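Local coordinates for short chain dehydrogenase (Rhodopseudomonas palustris, PDB 3H7A), which probably acts as an NAD(P)-dependent oxidoreductase of the short-chain dehydrogenase/reductase family, with a substrate that is not established, at residues E22-F27 with A45-E50; V59-D64 with V71-N76; G141-L146 with E237-P242. All blocks are in the same frame, centred on the assembly; numbering follows the deposited sequence.

Contact 1 of 3, residues E22-F27 with A45-E50; sequences EIAKKF and APLVAE
K25 NZ approaches the flat carboxylate of E50 from above its plane, 37° out of it, and lies 2.9 Å from E50 OE2. From the same position K25 NZ also makes a weak hydrogen bond to the second oxygen, E50 OE1, at 3.2 Å. A second carboxylate shares this ammonium. E22, one helical turn back from K25, presents OE2 to K25 NZ at 3.1 Å, and here the lysine comes to the syn side, although 33° out of plane. One cation thus serves two acids whose like-charged oxygens, E22 OE2 and E50 OE2, stand 5.8 Å apart, and it should ease the repulsion between them. Beyond CG the chains of both K25 and E50 are extended, which lets them span the gap between the helices, where the axes of 22-27 and 45-50 approach to 10.7 Å. Beneath the ions L47 fills that gap with its two methyls: CD1 lies 3.9 Å from K25 CG, while CD2 reaches A24 CB at 4.0 Å. A24 in turn packs on V34 of strand 33-38. Elsewhere on helix 18-29, the F27 ring has the carbonyl O of I23 in plane at its edge and meets W224 of helix 216-228 edge-to-face. The two segments run at 21° to each other, nearly parallel, as is typical of the successive right-handed beta-alpha-beta crossovers of a Rossmann fold, whose first two helices lie side by side on one face of the sheet.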
loop_
_atom_site.group_PDB
_atom_site.type_symbol
_atom_site.label_atom_id
_atom_site.label_comp_id
_atom_site.label_asym_id
_atom_site.label_seq_id
_atom_site.Cartn_x
_atom_site.Cartn_y
_atom_site.Cartn_z
ATOM N N GLU B 22 29.840 -2.454 7.047
ATOM C CA GLU B 22 29.841 -1.059 6.608
ATOM C C GLU B 22 29.060 -0.153 7.543
ATOM O O GLU B 22 29.443 0.993 7.758
ATOM C CB GLU B 22 29.303 -0.914 5.187
ATOM C CG GLU B 22 30.253 -1.404 4.109
ATOM C CD GLU B 22 31.599 -0.704 4.124
ATOM O OE1 GLU B 22 31.654 0.536 4.330
ATOM O OE2 GLU B 22 32.603 -1.407 3.915
ATOM N N ILE B 23 27.966 -0.667 8.099
ATOM C CA ILE B 23 27.202 0.089 9.089
ATOM C C ILE B 23 28.085 0.365 10.310
ATOM O O ILE B 23 28.138 1.495 10.795
ATOM C CB ILE B 23 25.903 -0.646 9.511
ATOM C CG1 ILE B 23 24.911 -0.716 8.344
ATOM C CG2 ILE B 23 25.268 0.058 10.673
ATOM C CD1 ILE B 23 23.760 -1.697 8.577
ATOM N N ALA B 24 28.795 -0.666 10.769
ATOM C CA ALA B 24 29.692 -0.559 11.918
ATOM C C ALA B 24 30.803 0.450 11.626
ATOM O O ALA B 24 31.032 1.347 12.433
ATOM C CB ALA B 24 30.265 -1.929 12.279
ATOM N N LYS B 25 31.438 0.329 10.454
ATOM C CA LYS B 25 32.461 1.285 9.988
ATOM C C LYS B 25 31.958 2.726 10.014
ATOM O O LYS B 25 32.666 3.609 10.475
ATOM C CB LYS B 25 32.962 0.952 8.566
ATOM C CG LYS B 25 33.862 -0.286 8.428
ATOM C CD LYS B 25 34.413 -0.410 6.985
ATOM C CE LYS B 25 34.663 -1.867 6.604
ATOM N NZ LYS B 25 35.333 -2.059 5.271
ATOM N N LYS B 26 30.734 2.952 9.534
ATOM C CA LYS B 26 30.153 4.303 9.461
ATOM C C LYS B 26 29.890 4.926 10.827
ATOM O O LYS B 26 30.282 6.066 11.075
ATOM C CB LYS B 26 28.865 4.315 8.605
ATOM C CG LYS B 26 28.165 5.683 8.462
ATOM C CD LYS B 26 29.104 6.793 7.962
ATOM C CE LYS B 26 28.352 7.830 7.154
ATOM N NZ LYS B 26 28.956 9.183 7.262
ATOM N N PHE B 27 29.228 4.186 11.710
ATOM C CA PHE B 27 28.920 4.726 13.022
ATOM C C PHE B 27 30.154 4.882 13.902
ATOM O O PHE B 27 30.208 5.808 14.713
ATOM C CB PHE B 27 27.795 3.942 13.691
ATOM C CG PHE B 27 26.442 4.285 13.134
ATOM C CD1 PHE B 27 25.657 5.272 13.734
ATOM C CD2 PHE B 27 25.977 3.667 11.974
ATOM C CE1 PHE B 27 24.414 5.617 13.206
ATOM C CE2 PHE B 27 24.742 4.002 11.435
ATOM C CZ PHE B 27 23.951 4.975 12.053
ATOM N N ALA B 45 37.190 -10.115 13.716
ATOM C CA ALA B 45 38.570 -9.635 13.905
ATOM C C ALA B 45 39.128 -8.738 12.785
ATOM O O ALA B 45 39.746 -7.723 13.095
ATOM C CB ALA B 45 39.530 -10.795 14.223
ATOM N N PRO B 46 38.921 -9.094 11.493
ATOM C CA PRO B 46 39.291 -8.105 10.470
ATOM C C PRO B 46 38.586 -6.743 10.607
ATOM O O PRO B 46 39.248 -5.707 10.467
ATOM C CB PRO B 46 38.897 -8.797 9.158
ATOM C CG PRO B 46 38.984 -10.247 9.475
ATOM C CD PRO B 46 38.437 -10.340 10.863
ATOM N N LEU B 47 37.280 -6.750 10.897
ATOM C CA LEU B 47 36.495 -5.519 11.062
ATOM C C LEU B 47 37.015 -4.659 12.213
ATOM O O LEU B 47 37.161 -3.440 12.067
ATOM C CB LEU B 47 35.000 -5.828 11.249
ATOM C CG LEU B 47 34.029 -4.650 11.450
ATOM C CD1 LEU B 47 34.065 -3.672 10.278
ATOM C CD2 LEU B 47 32.603 -5.134 11.726
ATOM N N VAL B 48 37.296 -5.298 13.346
ATOM C CA VAL B 48 37.830 -4.604 14.515
ATOM C C VAL B 48 39.180 -3.966 14.192
ATOM O O VAL B 48 39.386 -2.794 14.481
ATOM C CB VAL B 48 37.929 -5.540 15.736
ATOM C CG1 VAL B 48 38.575 -4.840 16.912
ATOM C CG2 VAL B 48 36.550 -6.024 16.131
ATOM N N ALA B 49 40.063 -4.735 13.552
ATOM C CA ALA B 49 41.383 -4.252 13.135
ATOM C C ALA B 49 41.287 -3.025 12.234
ATOM O O ALA B 49 41.976 -2.042 12.465
ATOM C CB ALA B 49 42.162 -5.360 12.445
ATOM N N GLU B 50 40.411 -3.094 11.233
ATOM C CA GLU B 50 40.180 -2.004 10.291
ATOM C C GLU B 50 39.591 -0.755 10.945
ATOM O O GLU B 50 40.003 0.358 10.636
ATOM C CB GLU B 50 39.253 -2.483 9.172
ATOM C CG GLU B 50 39.145 -1.536 7.988
ATOM C CD GLU B 50 38.291 -2.090 6.855
ATOM O OE1 GLU B 50 37.790 -3.237 6.967
ATOM O OE2 GLU B 50 38.121 -1.365 5.847
#

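Contact 2 of 3, residues V59-D64 with V71-N76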
loop_
_atom_site.group_PDB
_atom_site.type_symbol
_atom_site.label_atom_id
_atom_site.label_comp_id
_atom_site.label_asym_id
_atom_site.label_seq_id
_atom_site.Cartn_x
_atom_site.Cartn_y
_atom_site.Cartn_z
ATOM N N VAL B 59 33.564 -2.939 20.079
ATOM C CA VAL B 59 33.557 -4.162 20.873
ATOM C C VAL B 59 32.877 -5.245 20.055
ATOM O O VAL B 59 31.724 -5.093 19.663
ATOM C CB VAL B 59 32.805 -3.968 22.202
ATOM C CG1 VAL B 59 32.783 -5.245 23.014
ATOM C CG2 VAL B 59 33.436 -2.840 23.006
ATOM N N ALA B 60 33.605 -6.325 19.781
ATOM C CA ALA B 60 33.085 -7.469 19.025
ATOM C C ALA B 60 32.605 -8.577 19.958
ATOM O O ALA B 60 33.310 -8.951 20.893
ATOM C CB ALA B 60 34.155 -8.002 18.100
ATOM N N ARG B 61 31.396 -9.087 19.719
ATOM C CA ARG B 61 30.871 -10.219 20.478
ATOM C C ARG B 61 30.306 -11.294 19.556
ATOM O O ARG B 61 29.898 -11.000 18.432
ATOM C CB ARG B 61 29.797 -9.774 21.477
ATOM C CG ARG B 61 30.322 -8.930 22.637
ATOM C CD ARG B 61 29.176 -8.300 23.432
ATOM N NE ARG B 61 28.294 -9.284 24.072
ATOM C CZ ARG B 61 28.231 -9.523 25.384
ATOM N NH1 ARG B 61 29.003 -8.854 26.239
ATOM N NH2 ARG B 61 27.386 -10.437 25.851
ATOM N N SER B 62 30.305 -12.537 20.040
ATOM C CA SER B 62 29.572 -13.626 19.411
ATOM C C SER B 62 28.153 -13.492 19.893
ATOM O O SER B 62 27.924 -13.291 21.086
ATOM C CB SER B 62 30.115 -14.981 19.852
ATOM O OG SER B 62 31.284 -15.321 19.137
ATOM N N LEU B 63 27.196 -13.579 18.975
ATOM C CA LEU B 63 25.796 -13.367 19.322
ATOM C C LEU B 63 24.904 -14.160 18.397
ATOM O O LEU B 63 24.956 -14.005 17.176
ATOM C CB LEU B 63 25.427 -11.873 19.257
ATOM C CG LEU B 63 23.939 -11.496 19.300
ATOM C CD1 LEU B 63 23.360 -11.720 20.686
ATOM C CD2 LEU B 63 23.677 -10.051 18.805
ATOM N N ASP B 64 24.089 -15.015 18.997
ATOM C CA ASP B 64 23.033 -15.686 18.273
ATOM C C ASP B 64 21.719 -14.978 18.594
ATOM O O ASP B 64 21.131 -15.170 19.662
ATOM C CB ASP B 64 22.980 -17.167 18.642
ATOM C CG ASP B 64 21.913 -17.922 17.877
ATOM O OD1 ASP B 64 21.520 -17.491 16.770
ATOM O OD2 ASP B 64 21.471 -18.964 18.390
ATOM N N VAL B 71 20.601 -11.678 23.299
ATOM C CA VAL B 71 20.245 -10.339 22.786
ATOM C C VAL B 71 20.183 -9.344 23.934
ATOM O O VAL B 71 20.763 -8.267 23.855
ATOM C CB VAL B 71 18.882 -10.333 22.008
ATOM C CG1 VAL B 71 18.378 -8.912 21.766
ATOM C CG2 VAL B 71 19.028 -11.038 20.689
ATOM N N THR B 72 19.490 -9.730 25.001
ATOM C CA THR B 72 19.348 -8.895 26.185
ATOM C C THR B 72 20.719 -8.593 26.814
ATOM O O THR B 72 20.989 -7.455 27.208
ATOM C CB THR B 72 18.376 -9.565 27.169
ATOM O OG1 THR B 72 17.193 -9.938 26.452
ATOM C CG2 THR B 72 17.979 -8.635 28.317
ATOM N N ALA B 73 21.592 -9.595 26.873
ATOM C CA ALA B 73 22.906 -9.427 27.484
ATOM C C ALA B 73 23.803 -8.567 26.620
ATOM O O ALA B 73 24.567 -7.769 27.145
ATOM C CB ALA B 73 23.568 -10.783 27.768
ATOM N N PHE B 74 23.699 -8.733 25.303
ATOM C CA PHE B 74 24.416 -7.889 24.333
ATOM C C PHE B 74 24.051 -6.387 24.457
ATOM O O PHE B 74 24.929 -5.512 24.452
ATOM C CB PHE B 74 24.139 -8.431 22.919
ATOM C CG PHE B 74 24.814 -7.674 21.798
ATOM C CD1 PHE B 74 26.115 -7.998 21.400
ATOM C CD2 PHE B 74 24.127 -6.682 21.090
ATOM C CE1 PHE B 74 26.720 -7.325 20.348
ATOM C CE2 PHE B 74 24.733 -5.999 20.042
ATOM C CZ PHE B 74 26.028 -6.324 19.666
ATOM N N LEU B 75 22.755 -6.102 24.589
ATOM C CA LEU B 75 22.266 -4.731 24.672
ATOM C C LEU B 75 22.533 -4.096 26.023
ATOM O O LEU B 75 22.929 -2.929 26.087
ATOM C CB LEU B 75 20.774 -4.670 24.323
ATOM C CG LEU B 75 20.444 -5.014 22.863
ATOM C CD1 LEU B 75 18.955 -5.142 22.636
ATOM C CD2 LEU B 75 21.043 -3.992 21.930
ATOM N N ASN B 76 22.311 -4.860 27.095
ATOM C CA ASN B 76 22.676 -4.435 28.444
ATOM C C ASN B 76 24.170 -4.112 28.551
ATOM O O ASN B 76 24.541 -3.101 29.150
ATOM C CB ASN B 76 22.319 -5.512 29.464
ATOM C CG ASN B 76 20.849 -5.532 29.811
ATOM O OD1 ASN B 76 20.110 -4.590 29.520
ATOM N ND2 ASN B 76 20.410 -6.618 30.445
#
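L63 sets its CD2 methyl over the face of the F74 ring, 4.0 Å from the centroid and only 11° off the normal, a well-centred CH-pi contact. The other methyl, L63 CD1, turns to the helix backbone and lies 3.8 Å from V71 N. R61 passes obliquely by the CD1 and CE1 corner of the ring, antiparallel to the F74 side chain. Its NE comes within 3.7 Å of F74 CD1, with CD just as near, and the guanidinium is tilted 73° from the ring, so there is no flat stack. A bend at chi3 (63°) carries the arginine head back over the helix, where one face looks onto F74 CA and A73 O.

Further out, the positions of these groups are set by the sheet. The F74 side chain also packs on A11 and I13 of strand 9-13 and on F35 of strand 33-38, while backbone hydrogen bonds tie R61 to A36 and L63 to R38. E70 OE1 accepts from D64 N at the strand-to-helix turn. Since no hydrogen bond crosses between 59-64 and 71-76, cohesion here rests on dispersion and burial: one face of the ring takes the L63 methyl, while CB and CD of R61 pass obliquely beside CD1 and CE1.

Contact 3 of 3, residues G141-L146 with E237-P242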
loop_
_atom_site.group_PDB
_atom_site.type_symbol
_atom_site.label_atom_id
_atom_site.label_comp_id
_atom_site.label_asym_id
_atom_site.label_seq_id
_atom_site.Cartn_x
_atom_site.Cartn_y
_atom_site.Cartn_z
ATOM N N GLY B 141 14.822 -4.019 6.347
ATOM C CA GLY B 141 13.773 -4.761 5.640
ATOM C C GLY B 141 14.197 -5.158 4.244
ATOM O O GLY B 141 15.315 -4.876 3.830
ATOM N N ALA B 142 13.299 -5.814 3.513
ATOM C CA ALA B 142 13.594 -6.297 2.160
ATOM C C ALA B 142 12.324 -6.097 1.368
ATOM O O ALA B 142 11.309 -5.712 1.947
ATOM C CB ALA B 142 13.943 -7.790 2.210
ATOM N N THR B 143 12.332 -6.398 0.068
ATOM C CA THR B 143 11.080 -6.366 -0.692
ATOM C C THR B 143 10.100 -7.406 -0.151
ATOM O O THR B 143 8.876 -7.203 -0.215
ATOM C CB THR B 143 11.271 -6.612 -2.190
ATOM O OG1 THR B 143 11.932 -7.858 -2.379
ATOM C CG2 THR B 143 12.089 -5.513 -2.812
ATOM N N ALA B 144 10.639 -8.502 0.399
ATOM C CA ALA B 144 9.814 -9.526 1.031
ATOM C C ALA B 144 9.137 -8.985 2.300
ATOM O O ALA B 144 8.238 -9.626 2.812
ATOM C CB ALA B 144 10.618 -10.782 1.329
ATOM N N SER B 145 9.536 -7.790 2.768
ATOM C CA SER B 145 8.770 -7.079 3.813
ATOM C C SER B 145 7.436 -6.531 3.340
ATOM O O SER B 145 6.548 -6.257 4.162
ATOM C CB SER B 145 9.572 -5.921 4.410
ATOM O OG SER B 145 10.827 -6.386 4.834
ATOM N N LEU B 146 7.300 -6.374 2.023
ATOM C CA LEU B 146 6.172 -5.663 1.425
ATOM C C LEU B 146 5.227 -6.552 0.616
ATOM O O LEU B 146 4.017 -6.332 0.632
ATOM C CB LEU B 146 6.664 -4.505 0.556
ATOM C CG LEU B 146 7.556 -3.450 1.212
ATOM C CD1 LEU B 146 8.070 -2.495 0.161
ATOM C CD2 LEU B 146 6.784 -2.710 2.280
ATOM N N GLU B 237 9.630 4.791 7.242
ATOM C CA GLU B 237 10.044 3.774 6.285
ATOM C C GLU B 237 10.625 4.406 5.043
ATOM O O GLU B 237 10.103 5.393 4.544
ATOM C CB GLU B 237 8.846 2.925 5.883
ATOM C CG GLU B 237 9.179 1.583 5.290
ATOM C CD GLU B 237 7.966 0.679 5.270
ATOM O OE1 GLU B 237 6.903 1.117 4.788
ATOM O OE2 GLU B 237 8.065 -0.465 5.751
ATOM N N MET B 238 11.694 3.812 4.535
ATOM C CA MET B 238 12.401 4.347 3.382
ATOM C C MET B 238 12.889 3.158 2.571
ATOM O O MET B 238 13.346 2.169 3.145
ATOM C CB MET B 238 13.587 5.183 3.869
ATOM C CG MET B 238 14.004 6.252 2.912
ATOM S SD MET B 238 15.230 7.394 3.543
ATOM C CE MET B 238 16.707 6.392 3.580
ATOM N N GLU B 239 12.784 3.234 1.247
ATOM C CA GLU B 239 13.281 2.161 0.383
ATOM C C GLU B 239 14.395 2.658 -0.527
ATOM O O GLU B 239 14.265 3.715 -1.136
ATOM C CB GLU B 239 12.154 1.531 -0.451
ATOM C CG GLU B 239 12.622 0.301 -1.229
ATOM C CD GLU B 239 11.531 -0.411 -2.027
ATOM O OE1 GLU B 239 10.334 -0.058 -1.910
ATOM O OE2 GLU B 239 11.897 -1.347 -2.778
ATOM N N ILE B 240 15.485 1.895 -0.613
ATOM C CA ILE B 240 16.610 2.233 -1.480
ATOM C C ILE B 240 16.901 1.098 -2.448
ATOM O O ILE B 240 16.620 -0.056 -2.144
ATOM C CB ILE B 240 17.891 2.571 -0.658
ATOM C CG1 ILE B 240 18.214 1.460 0.356
ATOM C CG2 ILE B 240 17.700 3.872 0.056
ATOM C CD1 ILE B 240 19.495 1.679 1.164
ATOM N N ARG B 241 17.429 1.438 -3.622
ATOM C CA ARG B 241 17.982 0.458 -4.572
ATOM C C ARG B 241 18.981 1.137 -5.533
ATOM O O ARG B 241 18.894 2.359 -5.743
ATOM C CB ARG B 241 16.887 -0.323 -5.321
ATOM C CG ARG B 241 15.816 0.498 -5.968
ATOM C CD ARG B 241 15.121 -0.299 -7.054
ATOM N NE ARG B 241 16.056 -0.657 -8.124
ATOM C CZ ARG B 241 15.704 -1.150 -9.311
ATOM N NH1 ARG B 241 14.425 -1.354 -9.609
ATOM N NH2 ARG B 241 16.642 -1.436 -10.207
ATOM N N PRO B 242 19.960 0.369 -6.076
ATOM C CA PRO B 242 20.946 0.960 -7.008
ATOM C C PRO B 242 20.481 1.054 -8.465
ATOM O O PRO B 242 19.592 0.295 -8.880
ATOM C CB PRO B 242 22.142 0.009 -6.898
ATOM C CG PRO B 242 21.535 -1.325 -6.550
ATOM C CD PRO B 242 20.234 -1.062 -5.824
#
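The turn that follows strand 135-142 meets the outermost strand, 237-240, of the Rossmann-type sheet, across the end of the strand between them. L146 CD1 lies 3.9 Å from E239 OE1, and its other methyl, CD2, is 4.3 Å from OE2 of E237. T143 adds its CG2 methyl, 4.2 Å from E239 OE2. The E239 chain is extended, with CG anti to the backbone N (chi1 -173°), which carries its carboxylate toward T143 and L146, one oxygen near each; both residues cross it obliquely.

Strand 178-185 lies between the two partners in the parallel sheet: G141 makes backbone hydrogen bonds with L183 and I185 on one side of it, and M238 does so with H182 and I184 on the other. Contact across this gap is therefore left to side chains, with L146 and E237 both resting on I184. Segment 141-146 runs from the end region of strand 135-142 into a short 3-10 segment. There S145 OG accepts A142 N at 2.9 Å in a nearly straight bond (172°), while A142 O receives S145 N, fixing the turn that brings L146 over the glutamates.

E237 finds its charged partner outside the contact, in R163, and OE2 also accepts from H182 ND1. E239 OE2, in contrast, has D186 OD2 close by, a like charge that would tend to raise the pKa of one of the pair.

How the contacts relate
Contacts 1 and 2 belong to the same half of the Rossmann sheet and touch each other, V48 CG2 packing on A60 CB at 3.7 Å, where helix 45-53 leads into strand 57-62. Contact 2 is buried and joins helix to strand by apolar and CH-pi packing. Contact 1 is only partly buried: aliphatic methyls lie on the sheet side, and a salt-bridge network closes the outer side. Contact 3 lies at the surface on the far side of the chain's centre from contact 2, their centres about 26 Å apart; it joins the turn after strand 135-142 to strand 237-240, and its methyls meet two carboxylates, of which E237 is paired with R163. It also has a second subunit nearby, unlike the other two.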